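M32 carboxypeptidase (PDB 7A03) probably acts as a metal-dependent carboxypeptidase of the M32 family, removing amino acids one at a time from the C-terminal end of peptides. Local coordinates at residues A[143-157]-A[365-377]. Numbering follows the deposited sequence. Where two conformers were deposited one is given.
Sequences KRKETTVLGYEDHPY and RYEIEKGLIDGSI
Y157 lays one face of its ring on helix 365-374, between Y366, E369, K370 and I373, as a knob in a hole. The Y157 and K370 side chains cross at about a right angle, and K370 CA lies over the ring face, 4.1 Å from the Y157 centroid, in a CH-pi contact. Y366 meets the edge of this ring, CE1 lying 3.7 Å from Y157 CE2, with the two ring planes oblique at 46°. At the far end, Y157 OH donates to E369 OE1 over 2.6 Å. The hydroxyl comes in on the anti side, 28° out of the plane of a carboxylate turned almost perpendicular to the ring; OE1 also accepts from G417 N and OE2 from W411 NE1, so three donors hold the E369 carboxylate. H155, its CG anti to the backbone N, swings its imidazole across to D374: NE2 donates to OD2 at 3.1 Å, a bent bond (142°). The other ring nitrogen, ND1, accepts from Y157 N in the ring plane, a capping bond at the turn into helix 157-164. D374 OD1 accepts from S376 N, forming an Asx turn, and also from S376 OG. I373 is the reciprocal knob, set among K143, R144, T147 and Y157; its CG2 reaches T147 CG2 at 3.7 Å, while the R144 guanidinium lies with one face over G375 CA. The end of helix 358-374 thus packs against the end of helix 129-150 and the turn that follows, with L160 of helix 157-164 touching both T147 and I373, and V170 of helix 170-192 packing against Y157, Y366 and K370.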
loop_
_atom_site.group_PDB
_atom_site.type_symbol
_atom_site.label_atom_id
_atom_site.label_comp_id
_atom_site.label_asym_id
_atom_site.label_seq_id
_atom_site.Cartn_x
_atom_site.Cartn_y
_atom_site.Cartn_z
ATOM N N LYS A 143 11.775 14.038 -13.740
ATOM C CA LYS A 143 12.024 12.751 -13.099
ATOM C C LYS A 143 13.252 12.074 -13.692
ATOM O O LYS A 143 14.015 11.413 -12.978
ATOM C CB LYS A 143 10.789 11.861 -13.233
ATOM C CG LYS A 143 9.674 12.235 -12.292
ATOM C CD LYS A 143 9.986 11.749 -10.878
ATOM C CE LYS A 143 9.417 12.666 -9.826
ATOM N NZ LYS A 143 9.601 12.011 -8.505
ATOM N N ARG A 144 13.468 12.233 -15.001
ATOM C CA ARG A 144 14.688 11.692 -15.594
ATOM C C ARG A 144 15.929 12.406 -15.056
ATOM O O ARG A 144 16.927 11.753 -14.687
ATOM C CB ARG A 144 14.605 11.739 -17.122
ATOM C CG ARG A 144 13.300 11.112 -17.644
ATOM C CD ARG A 144 13.229 11.121 -19.155
ATOM N NE ARG A 144 14.383 10.452 -19.733
ATOM C CZ ARG A 144 14.721 10.526 -21.014
ATOM N NH1 ARG A 144 13.982 11.238 -21.852
ATOM N NH2 ARG A 144 15.792 9.883 -21.450
ATOM N N LYS A 145 15.863 13.744 -14.954
ATOM C CA LYS A 145 16.942 14.469 -14.272
ATOM C C LYS A 145 17.179 13.907 -12.868
ATOM O O LYS A 145 18.329 13.702 -12.445
ATOM C CB LYS A 145 16.624 15.970 -14.202
ATOM C CG LYS A 145 17.051 16.765 -15.419
ATOM C CD LYS A 145 18.556 17.038 -15.402
ATOM C CE LYS A 145 19.003 17.817 -16.639
ATOM N NZ LYS A 145 18.201 19.051 -16.868
ATOM N N GLU A 146 16.094 13.621 -12.148
ATOM C CA GLU A 146 16.208 13.082 -10.800
ATOM C C GLU A 146 16.899 11.724 -10.799
ATOM O O GLU A 146 17.663 11.412 -9.877
ATOM C CB GLU A 146 14.818 12.981 -10.172
ATOM C CG GLU A 146 14.824 12.683 -8.677
ATOM C CD GLU A 146 13.445 12.710 -8.087
ATOM O OE1 GLU A 146 12.460 12.693 -8.856
ATOM O OE2 GLU A 146 13.341 12.761 -6.848
ATOM N N THR A 147 16.625 10.883 -11.801
ATOM C CA THR A 147 17.343 9.612 -11.862
ATOM C C THR A 147 18.842 9.844 -11.970
ATOM O O THR A 147 19.640 9.136 -11.333
ATOM C CB THR A 147 16.863 8.708 -13.007
ATOM O OG1 THR A 147 17.361 9.183 -14.273
ATOM C CG2 THR A 147 15.351 8.600 -13.044
ATOM N N THR A 148 19.250 10.834 -12.770
ATOM C CA THR A 148 20.692 11.089 -12.852
ATOM C C THR A 148 21.254 11.649 -11.542
ATOM O O THR A 148 22.402 11.359 -11.187
ATOM C CB THR A 148 21.056 11.962 -14.056
ATOM O OG1 THR A 148 20.322 13.189 -14.012
ATOM C CG2 THR A 148 20.738 11.234 -15.355
ATOM N N VAL A 149 20.463 12.437 -10.811
ATOM C CA VAL A 149 20.914 12.965 -9.521
ATOM C C VAL A 149 21.037 11.854 -8.473
ATOM O O VAL A 149 21.988 11.827 -7.683
ATOM C CB VAL A 149 19.988 14.106 -9.058
ATOM C CG1 VAL A 149 20.117 14.356 -7.553
ATOM C CG2 VAL A 149 20.273 15.368 -9.851
ATOM N N LEU A 150 20.076 10.929 -8.441
ATOM C CA LEU A 150 20.087 9.869 -7.435
ATOM C C LEU A 150 21.141 8.813 -7.729
ATOM O O LEU A 150 21.696 8.221 -6.796
ATOM C CB LEU A 150 18.709 9.210 -7.351
ATOM C CG LEU A 150 17.587 10.045 -6.738
ATOM C CD1 LEU A 150 16.235 9.457 -7.119
ATOM C CD2 LEU A 150 17.753 10.054 -5.239
ATOM N N GLY A 151 21.419 8.563 -9.003
ATOM C CA GLY A 151 22.299 7.495 -9.422
ATOM C C GLY A 151 21.573 6.164 -9.500
ATOM O O GLY A 151 20.518 5.955 -8.903
ATOM N N TYR A 152 22.165 5.240 -10.248
ATOM C CA TYR A 152 21.527 3.952 -10.483
ATOM C C TYR A 152 22.486 3.085 -11.283
ATOM O O TYR A 152 23.478 3.558 -11.845
ATOM C CB TYR A 152 20.228 4.105 -11.282
ATOM C CG TYR A 152 20.440 4.762 -12.630
ATOM C CD1 TYR A 152 20.795 4.008 -13.752
ATOM C CD2 TYR A 152 20.323 6.141 -12.777
ATOM C CE1 TYR A 152 21.006 4.604 -14.970
ATOM C CE2 TYR A 152 20.531 6.748 -14.002
ATOM C CZ TYR A 152 20.870 5.972 -15.094
ATOM O OH TYR A 152 21.078 6.564 -16.315
ATOM N N GLU A 153 22.146 1.811 -11.360
ATOM C CA GLU A 153 22.799 0.896 -12.268
ATOM C C GLU A 153 21.787 0.301 -13.239
ATOM O O GLU A 153 20.623 0.075 -12.891
ATOM C CB GLU A 153 23.517 -0.212 -11.503
ATOM C CG GLU A 153 24.409 0.330 -10.405
ATOM C CD GLU A 153 25.348 -0.710 -9.857
ATOM O OE1 GLU A 153 26.047 -1.365 -10.661
ATOM O OE2 GLU A 153 25.389 -0.871 -8.620
ATOM N N ASP A 154 22.253 0.088 -14.473
ATOM C CA ASP A 154 21.549 -0.646 -15.524
ATOM C C ASP A 154 20.386 0.112 -16.162
ATOM O O ASP A 154 20.318 0.222 -17.391
ATOM C CB ASP A 154 21.125 -2.043 -15.049
ATOM C CG ASP A 154 22.294 -2.852 -14.510
ATOM O OD1 ASP A 154 23.312 -2.985 -15.228
ATOM O OD2 ASP A 154 22.202 -3.341 -13.363
ATOM N N HIS A 155 19.464 0.634 -15.345
ATOM C CA HIS A 155 18.273 1.298 -15.858
ATOM C C HIS A 155 17.950 2.498 -14.972
ATOM O O HIS A 155 17.888 2.352 -13.739
ATOM C CB HIS A 155 17.086 0.326 -15.892
ATOM C CG HIS A 155 15.955 0.786 -16.759
ATOM N ND1 HIS A 155 15.199 1.900 -16.467
ATOM C CD2 HIS A 155 15.454 0.284 -17.913
ATOM C CE1 HIS A 155 14.282 2.067 -17.401
ATOM N NE2 HIS A 155 14.412 1.100 -18.290
ATOM N N PRO A 156 17.740 3.681 -15.559
ATOM C CA PRO A 156 17.450 4.871 -14.733
ATOM C C PRO A 156 16.231 4.725 -13.850
ATOM O O PRO A 156 16.216 5.266 -12.735
ATOM C CB PRO A 156 17.233 5.985 -15.768
ATOM C CG PRO A 156 17.050 5.273 -17.096
ATOM C CD PRO A 156 17.818 3.996 -16.997
ATOM N N TYR A 157 15.203 4.018 -14.323
ATOM C CA TYR A 157 14.005 3.800 -13.520
ATOM C C TYR A 157 14.322 3.136 -12.178
ATOM O O TYR A 157 13.580 3.339 -11.213
ATOM C CB TYR A 157 13.015 2.981 -14.359
ATOM C CG TYR A 157 11.633 2.782 -13.788
ATOM C CD1 TYR A 157 10.917 3.831 -13.224
ATOM C CD2 TYR A 157 11.035 1.536 -13.842
ATOM C CE1 TYR A 157 9.642 3.626 -12.725
ATOM C CE2 TYR A 157 9.775 1.327 -13.335
ATOM C CZ TYR A 157 9.085 2.368 -12.779
ATOM O OH TYR A 157 7.826 2.143 -12.290
ATOM N N ARG A 365 1.063 -0.075 -15.637
ATOM C CA ARG A 365 1.682 1.144 -15.129
ATOM C C ARG A 365 3.191 0.968 -15.049
ATOM O O ARG A 365 3.960 1.863 -15.448
ATOM C CB ARG A 365 1.068 1.517 -13.774
ATOM C CG ARG A 365 -0.370 2.050 -13.902
ATOM C CD ARG A 365 -1.180 1.804 -12.626
ATOM N NE ARG A 365 -2.544 2.334 -12.680
ATOM C CZ ARG A 365 -3.528 1.828 -13.432
ATOM N NH1 ARG A 365 -3.311 0.780 -14.212
ATOM N NH2 ARG A 365 -4.746 2.362 -13.402
ATOM N N TYR A 366 3.632 -0.227 -14.642
ATOM C CA TYR A 366 5.064 -0.459 -14.554
ATOM C C TYR A 366 5.704 -0.305 -15.927
ATOM O O TYR A 366 6.669 0.461 -16.098
ATOM C CB TYR A 366 5.327 -1.827 -13.916
ATOM C CG TYR A 366 6.729 -2.329 -14.058
ATOM C CD1 TYR A 366 7.758 -1.832 -13.269
ATOM C CD2 TYR A 366 7.027 -3.322 -14.982
ATOM C CE1 TYR A 366 9.040 -2.291 -13.420
ATOM C CE2 TYR A 366 8.326 -3.799 -15.130
ATOM C CZ TYR A 366 9.323 -3.271 -14.334
ATOM O OH TYR A 366 10.616 -3.716 -14.445
ATOM N N GLU A 367 5.111 -0.936 -16.948
ATOM C CA GLU A 367 5.774 -0.891 -18.245
ATOM C C GLU A 367 5.794 0.534 -18.759
ATOM O O GLU A 367 6.831 1.018 -19.244
ATOM C CB GLU A 367 5.127 -1.841 -19.257
ATOM C CG GLU A 367 5.038 -3.299 -18.804
ATOM C CD GLU A 367 6.386 -4.000 -18.663
ATOM O OE1 GLU A 367 7.398 -3.510 -19.213
ATOM O OE2 GLU A 367 6.427 -5.061 -17.998
ATOM N N ILE A 368 4.694 1.259 -18.545
ATOM C CA ILE A 368 4.623 2.620 -19.045
ATOM C C ILE A 368 5.637 3.482 -18.319
ATOM O O ILE A 368 6.411 4.217 -18.950
ATOM C CB ILE A 368 3.188 3.157 -18.926
ATOM C CG1 ILE A 368 2.325 2.571 -20.040
ATOM C CG2 ILE A 368 3.175 4.687 -18.945
ATOM C CD1 ILE A 368 0.864 2.833 -19.869
ATOM N N GLU A 369 5.712 3.344 -16.988
ATOM C CA GLU A 369 6.661 4.181 -16.271
ATOM C C GLU A 369 8.067 3.863 -16.720
ATOM O O GLU A 369 8.876 4.776 -16.959
ATOM C CB GLU A 369 6.522 4.018 -14.761
ATOM C CG GLU A 369 5.339 4.758 -14.203
ATOM C CD GLU A 369 5.235 4.649 -12.714
ATOM O OE1 GLU A 369 6.198 4.161 -12.085
ATOM O OE2 GLU A 369 4.188 5.052 -12.176
ATOM N N LYS A 370 8.341 2.575 -16.941
ATOM C CA LYS A 370 9.691 2.178 -17.298
ATOM C C LYS A 370 10.071 2.785 -18.635
ATOM O O LYS A 370 11.216 3.213 -18.821
ATOM C CB LYS A 370 9.783 0.651 -17.325
ATOM C CG LYS A 370 11.167 0.109 -17.652
ATOM C CD LYS A 370 11.197 -1.419 -17.598
ATOM C CE LYS A 370 10.025 -2.023 -18.350
ATOM N NZ LYS A 370 10.220 -3.473 -18.621
ATOM N N GLY A 371 9.095 2.900 -19.544
ATOM C CA GLY A 371 9.364 3.503 -20.834
ATOM C C GLY A 371 9.421 5.010 -20.774
ATOM O O GLY A 371 10.194 5.630 -21.511
ATOM N N LEU A 372 8.622 5.620 -19.897
ATOM C CA LEU A 372 8.665 7.075 -19.781
ATOM C C LEU A 372 10.011 7.522 -19.242
ATOM O O LEU A 372 10.572 8.530 -19.695
ATOM C CB LEU A 372 7.538 7.570 -18.876
ATOM C CG LEU A 372 6.113 7.490 -19.436
ATOM C CD1 LEU A 372 5.109 7.867 -18.358
ATOM C CD2 LEU A 372 5.935 8.381 -20.663
ATOM N N ILE A 373 10.564 6.755 -18.304
ATOM C CA ILE A 373 11.784 7.170 -17.627
ATOM C C ILE A 373 13.030 6.817 -18.434
ATOM O O ILE A 373 14.041 7.524 -18.353
ATOM C CB ILE A 373 11.802 6.612 -16.193
ATOM C CG1 ILE A 373 10.593 7.145 -15.419
ATOM C CG2 ILE A 373 13.087 6.991 -15.480
ATOM C CD1 ILE A 373 10.533 8.672 -15.345
ATOM N N ASP A 374 12.997 5.739 -19.220
ATOM C CA ASP A 374 14.146 5.439 -20.068
ATOM C C ASP A 374 14.124 6.185 -21.395
ATOM O O ASP A 374 15.144 6.202 -22.095
ATOM C CB ASP A 374 14.383 3.926 -20.227
ATOM C CG ASP A 374 13.338 3.226 -21.098
ATOM O OD1 ASP A 374 12.605 3.886 -21.864
ATOM O OD2 ASP A 374 13.263 1.981 -21.017
ATOM N N GLY A 375 13.006 6.816 -21.742
ATOM C CA GLY A 375 12.887 7.554 -22.976
ATOM C C GLY A 375 12.284 6.787 -24.130
ATOM O O GLY A 375 12.113 7.363 -25.212
ATOM N N SER A 376 11.950 5.510 -23.941
ATOM C CA SER A 376 11.440 4.705 -25.043
ATOM C C SER A 376 9.956 4.926 -25.293
ATOM O O SER A 376 9.471 4.618 -26.384
ATOM C CB SER A 376 11.723 3.222 -24.801
ATOM O OG SER A 376 10.924 2.720 -23.743
ATOM N N ILE A 377 9.229 5.454 -24.315
ATOM C CA ILE A 377 7.826 5.809 -24.459
ATOM C C ILE A 377 7.703 7.305 -24.211
ATOM O O ILE A 377 8.273 7.828 -23.246
ATOM C CB ILE A 377 6.937 5.014 -23.479
ATOM C CG1 ILE A 377 7.000 3.514 -23.770
ATOM C CG2 ILE A 377 5.484 5.501 -23.522
ATOM C CD1 ILE A 377 6.206 2.672 -22.765
#